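PDB 2P62: DUF4276 family protein from Pyrococcus horikoshii, which is of unknown function but belongs to the DUF3226 family of the Toprim-like clan, whose better-known relatives include nucleic-acid-processing enzymes. Local coordinates for residues 151-156 with 206-211; 156-161 with 228-233; 210-215 with 221-226. One frame throughout, in Å; residues are numbered along the deposited sequence.

Contact 1: residues 151-156 with 206-211; sequences ELELSL and GLYEKY
Leu156 sits on one face of the Tyr208 ring, its CG 4.3 Å from the ring centroid and only 11° off the normal, a CH-pi contact over the middle of the ring. Its CD1 reaches the rim of the same ring, 3.9 Å from Tyr208 CD2. Tyr208 holds CG anti to its carbonyl carbon (chi1 -56°), which sends the ring out across the gap toward helix 152-162. This is the tight part. One turn earlier, Leu152 CD1 approaches the ring obliquely and more loosely, 4.3 Å from Tyr208 CE1. The phenol end is not packed directly: Glu153 CG is 4.3 Å from Tyr208 OH, and a single water, lying in the ring plane at its edge, bridges the polar groups. That water donates to Glu153 OE1 at 2.9 Å and hydrogen-bonds Tyr208 OH at 2.5 Å. Glu153 OE1 also forms a salt bridge with Lys187, so the carboxylate is shared between the water and a lysine of helix 186-196. Thr12 and Phe16 of helix 11-23 and Met190 of helix 186-196 pack around the same side chains. With the short helix axes 12.9 Å apart and inclined at 33°, the backbones are too distant for close ridge packing; one long aromatic side chain bridges them, a buried helix-helix contact within the helical C-terminal part of this Toprim-like protein.

Contact 2: residues 156-161 with 228-233; sequences LAYLAK and SEVNLL
The Tyr158 ring meets Glu229 at its edge: OE1 lies near the ring plane, beside the phenol end, whereas Val230 CG2 comes in obliquely at the other end, 4.0 Å from Tyr158 CD1. Phe226 touches the ring, and Leu141 packs on the Tyr158 side chain. The carboxylate of Glu229 is turned 54° against the ring, and the two side chains cross at about a right angle. Tyr158 OH donates to Glu229 OE1 in a short hydrogen bond of 2.6 Å, meeting the oxygen from above the carboxylate plane, 38° out of it. The same OE1 stands 3.3 Å from Tyr158 CE1, so the acid hugs the ring's edge as well as its hydroxyl. Tyr158 swings CG anti to the backbone N (chi1 -173°), carrying the ring toward the end of helix 220-229; Glu229 is extended beyond CG and reaches back to meet the hydroxyl. Its second oxygen, OE2, is salt-bridged to Arg225 one turn earlier, so each carboxylate oxygen has its own partner. The two partners together should restrain the rotation of the carboxylate, and the arginine would probably keep it ionised. Val230 is buried while Glu229 is exposed, which gives the contact an apolar base and a polar outer side. Just beyond, Asn231 takes a positive phi in a Schellman motif that ends the helix, and the chain turns toward helix 233-239. Helix 152-162 thereby lies against the closing turn of helix 220-229, while Leu232 beyond the turn packs on Tyr134 and Met136 of strand 129-136 in the central sheet.

Contact 3: residues 210-215 with 221-226; sequences KYIGIM and ELLIRF
Met215 reaches across to both Leu222 and Leu223, and its thioether end does most of the touching. From CB the chain runs outward with CG anti to the backbone N (chi1 -178°) and stays extended to SD. CB stays clear of the leucines, CG already passes 4.2 Å from Leu223 CB, and SD comes slightly nearer, 4.0 Å from Leu223 CB and 3.9 Å from Leu222 CD2. There the chain bends (chi3 -77°), and the terminal CE settles 3.6 Å from Leu222 CD2, the closest approach between the two segments. One turn back, Ile212 CG2 is received by both methyls of Leu223, with CD1 at 4.0 Å and CD2 at 4.1 Å; the two side chains cross at about a right angle. Leu159 of helix 152-162 also packs on Met215, and Phe16, Val19 and Leu20 of helix 11-23 cover Ile212. The short helix axes stand 10.1 Å apart at 118°, the sharp bend between the consecutive helices 204-218 and 220-229. No hydrogen bond or charge joins the two segments: methyls and a polarisable sulfur hold them by dispersion and the exclusion of water, without the directional demands of a polar contact.

Overall arrangement
The three contacts form a compact cluster, with centres 10 to 11 Å apart, on the same side of the chain's centre. They join three helices pairwise: contact 1 pairs 152-162 with 204-218, contact 2 pairs 152-162 with the end of 220-229, and contact 3 pairs the consecutive helices 204-218 and 220-229. Contacts 1 and 2 share Leu156 and alternate along the chain, whereas contact 3 is nested inside the loop closed by contact 2. Leu159 ties the triangle together, its CD1 lying 3.5 Å from Phe226 CG and 3.7 Å from Met215 SD. The chain thus returns twice to helix 152-162, so that the three helices pack on one another before helix 233-239 ends the protein.

Contact 1: residues 151-156 with 206-211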
loop_
_atom_site.group_PDB
_atom_site.type_symbol
_atom_site.label_atom_id
_atom_site.label_comp_id
_atom_site.label_asym_id
_atom_site.label_seq_id
_atom_site.Cartn_x
_atom_site.Cartn_y
_atom_site.Cartn_z
ATOM N N GLU A 151 -12.016 -0.119 16.203
ATOM C CA GLU A 151 -11.102 -0.794 15.295
ATOM C C GLU A 151 -9.718 -0.184 15.407
ATOM O O GLU A 151 -9.525 0.805 16.110
ATOM C CB GLU A 151 -11.624 -0.682 13.856
ATOM C CG GLU A 151 -11.946 0.734 13.387
ATOM C CD GLU A 151 -12.561 0.756 11.996
ATOM O OE1 GLU A 151 -13.498 -0.033 11.743
ATOM O OE2 GLU A 151 -12.129 1.572 11.156
ATOM N N LEU A 152 -8.759 -0.783 14.715
ATOM C CA LEU A 152 -7.377 -0.314 14.737
ATOM C C LEU A 152 -7.248 1.192 14.525
ATOM O O LEU A 152 -6.456 1.855 15.194
ATOM C CB LEU A 152 -6.572 -1.058 13.668
ATOM C CG LEU A 152 -5.036 -1.017 13.627
ATOM C CD1 LEU A 152 -4.603 -0.180 12.450
ATOM C CD2 LEU A 152 -4.445 -0.509 14.938
ATOM N N GLU A 153 -8.040 1.737 13.611
ATOM C CA GLU A 153 -7.958 3.156 13.325
ATOM C C GLU A 153 -8.439 4.039 14.480
ATOM O O GLU A 153 -7.916 5.136 14.684
ATOM C CB GLU A 153 -8.725 3.455 12.038
ATOM C CG GLU A 153 -8.039 2.915 10.776
ATOM C CD GLU A 153 -8.183 1.402 10.563
ATOM O OE1 GLU A 153 -7.646 0.917 9.534
ATOM O OE2 GLU A 153 -8.823 0.702 11.392
ATOM N N LEU A 154 -9.418 3.551 15.241
ATOM C CA LEU A 154 -9.942 4.293 16.381
ATOM C C LEU A 154 -8.819 4.494 17.404
ATOM O O LEU A 154 -8.671 5.569 17.977
ATOM C CB LEU A 154 -11.119 3.548 17.025
ATOM C CG LEU A 154 -11.966 4.427 17.967
ATOM C CD1 LEU A 154 -12.621 5.515 17.135
ATOM C CD2 LEU A 154 -13.022 3.604 18.700
ATOM N N SER A 155 -8.022 3.459 17.624
ATOM C CA SER A 155 -6.901 3.562 18.552
ATOM C C SER A 155 -5.863 4.532 17.988
ATOM O O SER A 155 -5.290 5.329 18.728
ATOM C CB SER A 155 -6.256 2.194 18.762
ATOM O OG SER A 155 -7.185 1.266 19.290
ATOM N N LEU A 156 -5.612 4.443 16.681
ATOM C CA LEU A 156 -4.654 5.324 16.004
ATOM C C LEU A 156 -5.145 6.763 16.117
ATOM O O LEU A 156 -4.359 7.689 16.287
ATOM C CB LEU A 156 -4.522 4.945 14.518
ATOM C CG LEU A 156 -3.358 4.059 14.027
ATOM C CD1 LEU A 156 -2.034 4.804 14.214
ATOM C CD2 LEU A 156 -3.335 2.751 14.772
ATOM N N GLY A 206 2.428 2.294 5.987
ATOM C CA GLY A 206 3.762 2.864 6.058
ATOM C C GLY A 206 3.800 4.080 6.965
ATOM O O GLY A 206 4.818 4.372 7.594
ATOM N N LEU A 207 2.682 4.795 7.030
ATOM C CA LEU A 207 2.577 5.983 7.867
ATOM C C LEU A 207 2.589 5.601 9.350
ATOM O O LEU A 207 3.205 6.279 10.176
ATOM C CB LEU A 207 1.292 6.751 7.527
ATOM C CG LEU A 207 0.892 7.892 8.474
ATOM C CD1 LEU A 207 1.975 8.979 8.484
ATOM C CD2 LEU A 207 -0.446 8.457 8.039
ATOM N N TYR A 208 1.914 4.509 9.687
ATOM C CA TYR A 208 1.861 4.056 11.075
ATOM C C TYR A 208 3.267 3.736 11.594
ATOM O O TYR A 208 3.629 4.139 12.708
ATOM C CB TYR A 208 0.922 2.845 11.188
ATOM C CG TYR A 208 -0.470 3.136 10.657
ATOM C CD1 TYR A 208 -1.312 2.103 10.247
ATOM C CD2 TYR A 208 -0.929 4.455 10.514
ATOM C CE1 TYR A 208 -2.569 2.374 9.701
ATOM C CE2 TYR A 208 -2.189 4.737 9.968
ATOM C CZ TYR A 208 -2.998 3.690 9.560
ATOM O OH TYR A 208 -4.222 3.924 8.972
ATOM N N GLU A 209 4.052 3.026 10.781
ATOM C CA GLU A 209 5.433 2.670 11.125
ATOM C C GLU A 209 6.257 3.933 11.339
ATOM O O GLU A 209 6.959 4.069 12.340
ATOM C CB GLU A 209 6.093 1.848 10.002
ATOM C CG GLU A 209 5.602 0.406 9.876
ATOM C CD GLU A 209 6.297 -0.379 8.761
ATOM O OE1 GLU A 209 7.543 -0.491 8.791
ATOM O OE2 GLU A 209 5.590 -0.880 7.856
ATOM N N LYS A 210 6.166 4.857 10.390
ATOM C CA LYS A 210 6.910 6.103 10.474
ATOM C C LYS A 210 6.484 6.931 11.687
ATOM O O LYS A 210 7.307 7.264 12.538
ATOM C CB LYS A 210 6.713 6.923 9.200
ATOM C CG LYS A 210 7.560 8.172 9.156
ATOM C CD LYS A 210 7.267 9.005 7.931
ATOM C CE LYS A 210 8.061 10.308 7.959
ATOM N NZ LYS A 210 7.480 11.304 7.006
ATOM N N TYR A 211 5.196 7.251 11.757
ATOM C CA TYR A 211 4.642 8.045 12.850
ATOM C C TYR A 211 4.957 7.470 14.235
ATOM O O TYR A 211 5.377 8.195 15.143
ATOM C CB TYR A 211 3.127 8.173 12.669
ATOM C CG TYR A 211 2.434 9.013 13.719
ATOM C CD1 TYR A 211 2.874 10.307 14.013
ATOM C CD2 TYR A 211 1.315 8.524 14.400
ATOM C CE1 TYR A 211 2.216 11.097 14.959
ATOM C CE2 TYR A 211 0.650 9.304 15.342
ATOM C CZ TYR A 211 1.109 10.591 15.617
ATOM O OH TYR A 211 0.461 11.359 16.554
HETATM O O HOH W 1 -5.812 2.421 7.811
#

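Contact 2: residues 156-161 with 228-233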
loop_
_atom_site.group_PDB
_atom_site.type_symbol
_atom_site.label_atom_id
_atom_site.label_comp_id
_atom_site.label_asym_id
_atom_site.label_seq_id
_atom_site.Cartn_x
_atom_site.Cartn_y
_atom_site.Cartn_z
ATOM N N LEU A 156 -5.612 4.443 16.681
ATOM C CA LEU A 156 -4.654 5.324 16.004
ATOM C C LEU A 156 -5.145 6.763 16.117
ATOM O O LEU A 156 -4.359 7.689 16.287
ATOM C CB LEU A 156 -4.522 4.945 14.518
ATOM C CG LEU A 156 -3.358 4.059 14.027
ATOM C CD1 LEU A 156 -2.034 4.804 14.214
ATOM C CD2 LEU A 156 -3.335 2.751 14.772
ATOM N N ALA A 157 -6.456 6.943 16.016
ATOM C CA ALA A 157 -7.045 8.268 16.128
ATOM C C ALA A 157 -6.836 8.796 17.549
ATOM O O ALA A 157 -6.649 9.998 17.749
ATOM C CB ALA A 157 -8.534 8.211 15.803
ATOM N N TYR A 158 -6.860 7.897 18.535
ATOM C CA TYR A 158 -6.681 8.298 19.924
ATOM C C TYR A 158 -5.240 8.723 20.184
ATOM O O TYR A 158 -4.979 9.650 20.960
ATOM C CB TYR A 158 -7.098 7.161 20.867
ATOM C CG TYR A 158 -7.105 7.559 22.324
ATOM C CD1 TYR A 158 -6.012 7.295 23.139
ATOM C CD2 TYR A 158 -8.196 8.227 22.877
ATOM C CE1 TYR A 158 -5.995 7.684 24.471
ATOM C CE2 TYR A 158 -8.196 8.623 24.212
ATOM C CZ TYR A 158 -7.087 8.347 25.004
ATOM O OH TYR A 158 -7.070 8.736 26.325
ATOM N N LEU A 159 -4.306 8.050 19.523
ATOM C CA LEU A 159 -2.903 8.393 19.661
ATOM C C LEU A 159 -2.707 9.786 19.053
ATOM O O LEU A 159 -1.982 10.613 19.603
ATOM C CB LEU A 159 -2.028 7.370 18.928
ATOM C CG LEU A 159 -0.516 7.643 18.920
ATOM C CD1 LEU A 159 0.011 7.700 20.340
ATOM C CD2 LEU A 159 0.197 6.555 18.135
ATOM N N ALA A 160 -3.367 10.043 17.925
ATOM C CA ALA A 160 -3.267 11.339 17.260
ATOM C C ALA A 160 -3.786 12.416 18.204
ATOM O O ALA A 160 -3.221 13.507 18.295
ATOM C CB ALA A 160 -4.072 11.337 15.957
ATOM N N LYS A 161 -4.866 12.100 18.903
ATOM C CA LYS A 161 -5.452 13.027 19.859
ATOM C C LYS A 161 -4.438 13.376 20.953
ATOM O O LYS A 161 -4.122 14.544 21.162
ATOM C CB LYS A 161 -6.708 12.409 20.481
ATOM C CG LYS A 161 -7.469 13.338 21.416
ATOM C CD LYS A 161 -8.820 12.737 21.763
ATOM C CE LYS A 161 -9.659 13.673 22.612
ATOM N NZ LYS A 161 -11.026 13.121 22.820
ATOM N N SER A 228 -1.103 2.090 27.230
ATOM C CA SER A 228 -1.698 1.734 28.511
ATOM C C SER A 228 -3.185 2.120 28.573
ATOM O O SER A 228 -4.023 1.305 28.959
ATOM C CB SER A 228 -0.917 2.406 29.650
ATOM O OG SER A 228 -1.406 2.002 30.922
ATOM N N GLU A 229 -3.515 3.348 28.175
ATOM C CA GLU A 229 -4.907 3.804 28.210
ATOM C C GLU A 229 -5.816 3.036 27.251
ATOM O O GLU A 229 -7.028 2.962 27.463
ATOM C CB GLU A 229 -5.005 5.306 27.894
ATOM C CG GLU A 229 -4.064 6.171 28.706
ATOM C CD GLU A 229 -4.349 7.661 28.587
ATOM O OE1 GLU A 229 -4.812 8.115 27.518
ATOM O OE2 GLU A 229 -4.083 8.387 29.570
ATOM N N VAL A 230 -5.240 2.475 26.192
ATOM C CA VAL A 230 -6.028 1.718 25.220
ATOM C C VAL A 230 -5.980 0.237 25.570
ATOM O O VAL A 230 -6.612 -0.597 24.924
ATOM C CB VAL A 230 -5.492 1.913 23.788
ATOM C CG1 VAL A 230 -6.336 1.129 22.805
ATOM C CG2 VAL A 230 -5.516 3.382 23.423
ATOM N N ASN A 231 -5.225 -0.071 26.615
ATOM C CA ASN A 231 -5.051 -1.433 27.099
ATOM C C ASN A 231 -4.417 -2.359 26.058
ATOM O O ASN A 231 -4.980 -3.391 25.701
ATOM C CB ASN A 231 -6.389 -2.010 27.579
ATOM C CG ASN A 231 -6.224 -2.937 28.783
ATOM O OD1 ASN A 231 -5.650 -2.550 29.813
ATOM N ND2 ASN A 231 -6.724 -4.166 28.658
ATOM N N LEU A 232 -3.239 -1.964 25.574
ATOM C CA LEU A 232 -2.478 -2.747 24.607
ATOM C C LEU A 232 -1.229 -3.294 25.287
ATOM O O LEU A 232 -0.634 -4.264 24.832
ATOM C CB LEU A 232 -2.062 -1.889 23.403
ATOM C CG LEU A 232 -2.989 -1.893 22.187
ATOM C CD1 LEU A 232 -2.475 -0.914 21.156
ATOM C CD2 LEU A 232 -3.064 -3.307 21.594
ATOM N N LEU A 233 -0.846 -2.680 26.394
ATOM C CA LEU A 233 0.350 -3.104 27.116
ATOM C C LEU A 233 0.338 -4.566 27.569
ATOM O O LEU A 233 1.280 -5.315 27.308
ATOM C CB LEU A 233 0.576 -2.181 28.310
ATOM C CG LEU A 233 1.941 -1.498 28.393
ATOM C CD1 LEU A 233 2.419 -1.047 27.011
ATOM C CD2 LEU A 233 1.830 -0.320 29.346
#

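Contact 3: residues 210-215 with 221-226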
loop_
_atom_site.group_PDB
_atom_site.type_symbol
_atom_site.label_atom_id
_atom_site.label_comp_id
_atom_site.label_asym_id
_atom_site.label_seq_id
_atom_site.Cartn_x
_atom_site.Cartn_y
_atom_site.Cartn_z
ATOM N N LYS A 210 6.166 4.857 10.390
ATOM C CA LYS A 210 6.910 6.103 10.474
ATOM C C LYS A 210 6.484 6.931 11.687
ATOM O O LYS A 210 7.307 7.264 12.538
ATOM C CB LYS A 210 6.713 6.923 9.200
ATOM C CG LYS A 210 7.560 8.172 9.156
ATOM C CD LYS A 210 7.267 9.005 7.931
ATOM C CE LYS A 210 8.061 10.308 7.959
ATOM N NZ LYS A 210 7.480 11.304 7.006
ATOM N N TYR A 211 5.196 7.251 11.757
ATOM C CA TYR A 211 4.642 8.045 12.850
ATOM C C TYR A 211 4.957 7.470 14.235
ATOM O O TYR A 211 5.377 8.195 15.143
ATOM C CB TYR A 211 3.127 8.173 12.669
ATOM C CG TYR A 211 2.434 9.013 13.719
ATOM C CD1 TYR A 211 2.874 10.307 14.013
ATOM C CD2 TYR A 211 1.315 8.524 14.400
ATOM C CE1 TYR A 211 2.216 11.097 14.959
ATOM C CE2 TYR A 211 0.650 9.304 15.342
ATOM C CZ TYR A 211 1.109 10.591 15.617
ATOM O OH TYR A 211 0.461 11.359 16.554
ATOM N N ILE A 212 4.771 6.169 14.406
ATOM C CA ILE A 212 5.048 5.572 15.702
ATOM C C ILE A 212 6.549 5.463 15.943
ATOM O O ILE A 212 7.030 5.734 17.043
ATOM C CB ILE A 212 4.385 4.188 15.816
ATOM C CG1 ILE A 212 2.862 4.361 15.761
ATOM C CG2 ILE A 212 4.840 3.486 17.100
ATOM C CD1 ILE A 212 2.068 3.082 15.939
ATOM N N GLY A 213 7.282 5.082 14.903
ATOM C CA GLY A 213 8.724 4.942 15.014
ATOM C C GLY A 213 9.403 6.224 15.445
ATOM O O GLY A 213 10.349 6.214 16.231
ATOM N N ILE A 214 8.926 7.343 14.924
ATOM C CA ILE A 214 9.497 8.623 15.288
ATOM C C ILE A 214 9.094 9.016 16.714
ATOM O O ILE A 214 9.924 9.519 17.470
ATOM C CB ILE A 214 9.064 9.704 14.285
ATOM C CG1 ILE A 214 9.747 9.444 12.939
ATOM C CG2 ILE A 214 9.403 11.082 14.816
ATOM C CD1 ILE A 214 9.305 10.381 11.824
ATOM N N MET A 215 7.832 8.776 17.076
ATOM C CA MET A 215 7.329 9.108 18.410
ATOM C C MET A 215 8.171 8.433 19.472
ATOM O O MET A 215 8.466 9.019 20.510
ATOM C CB MET A 215 5.867 8.668 18.584
ATOM C CG MET A 215 5.275 9.038 19.953
ATOM S SD MET A 215 3.485 8.814 20.086
ATOM C CE MET A 215 2.974 10.271 19.181
ATOM N N GLU A 221 7.314 8.384 26.222
ATOM C CA GLU A 221 6.306 8.279 27.273
ATOM C C GLU A 221 4.886 8.452 26.779
ATOM O O GLU A 221 3.949 7.857 27.321
ATOM C CB GLU A 221 6.600 9.283 28.387
ATOM C CG GLU A 221 7.898 8.969 29.111
ATOM C CD GLU A 221 7.999 7.490 29.458
ATOM O OE1 GLU A 221 7.074 6.973 30.132
ATOM O OE2 GLU A 221 8.994 6.845 29.048
ATOM N N LEU A 222 4.722 9.274 25.754
ATOM C CA LEU A 222 3.402 9.496 25.196
ATOM C C LEU A 222 2.867 8.175 24.615
ATOM O O LEU A 222 1.725 7.806 24.875
ATOM C CB LEU A 222 3.469 10.573 24.112
ATOM C CG LEU A 222 2.115 10.914 23.494
ATOM C CD1 LEU A 222 1.221 11.576 24.544
ATOM C CD2 LEU A 222 2.322 11.833 22.306
ATOM N N LEU A 223 3.696 7.465 23.845
ATOM C CA LEU A 223 3.297 6.190 23.236
ATOM C C LEU A 223 2.982 5.139 24.298
ATOM O O LEU A 223 1.992 4.407 24.197
ATOM C CB LEU A 223 4.402 5.642 22.321
ATOM C CG LEU A 223 4.094 4.280 21.667
ATOM C CD1 LEU A 223 3.092 4.488 20.542
ATOM C CD2 LEU A 223 5.369 3.633 21.130
ATOM N N ILE A 224 3.835 5.060 25.311
ATOM C CA ILE A 224 3.642 4.106 26.388
ATOM C C ILE A 224 2.326 4.400 27.097
ATOM O O ILE A 224 1.562 3.486 27.395
ATOM C CB ILE A 224 4.826 4.160 27.385
ATOM C CG1 ILE A 224 6.062 3.521 26.737
ATOM C CG2 ILE A 224 4.464 3.455 28.673
ATOM C CD1 ILE A 224 7.329 3.629 27.562
ATOM N N ARG A 225 2.059 5.678 27.345
ATOM C CA ARG A 225 0.825 6.096 28.008
ATOM C C ARG A 225 -0.368 5.718 27.131
ATOM O O ARG A 225 -1.393 5.227 27.614
ATOM C CB ARG A 225 0.836 7.609 28.227
ATOM C CG ARG A 225 -0.468 8.167 28.754
ATOM C CD ARG A 225 -0.523 9.684 28.628
ATOM N NE ARG A 225 -1.902 10.133 28.786
ATOM C CZ ARG A 225 -2.357 11.334 28.450
ATOM N NH1 ARG A 225 -1.536 12.242 27.928
ATOM N NH2 ARG A 225 -3.646 11.617 28.624
ATOM N N PHE A 226 -0.224 5.963 25.834
ATOM C CA PHE A 226 -1.267 5.631 24.885
ATOM C C PHE A 226 -1.547 4.130 24.951
ATOM O O PHE A 226 -2.694 3.717 25.127
ATOM C CB PHE A 226 -0.841 6.059 23.472
ATOM C CG PHE A 226 -1.473 5.254 22.367
ATOM C CD1 PHE A 226 -0.729 4.292 21.682
ATOM C CD2 PHE A 226 -2.813 5.430 22.033
ATOM C CE1 PHE A 226 -1.310 3.519 20.681
ATOM C CE2 PHE A 226 -3.407 4.663 21.035
ATOM C CZ PHE A 226 -2.659 3.705 20.357
#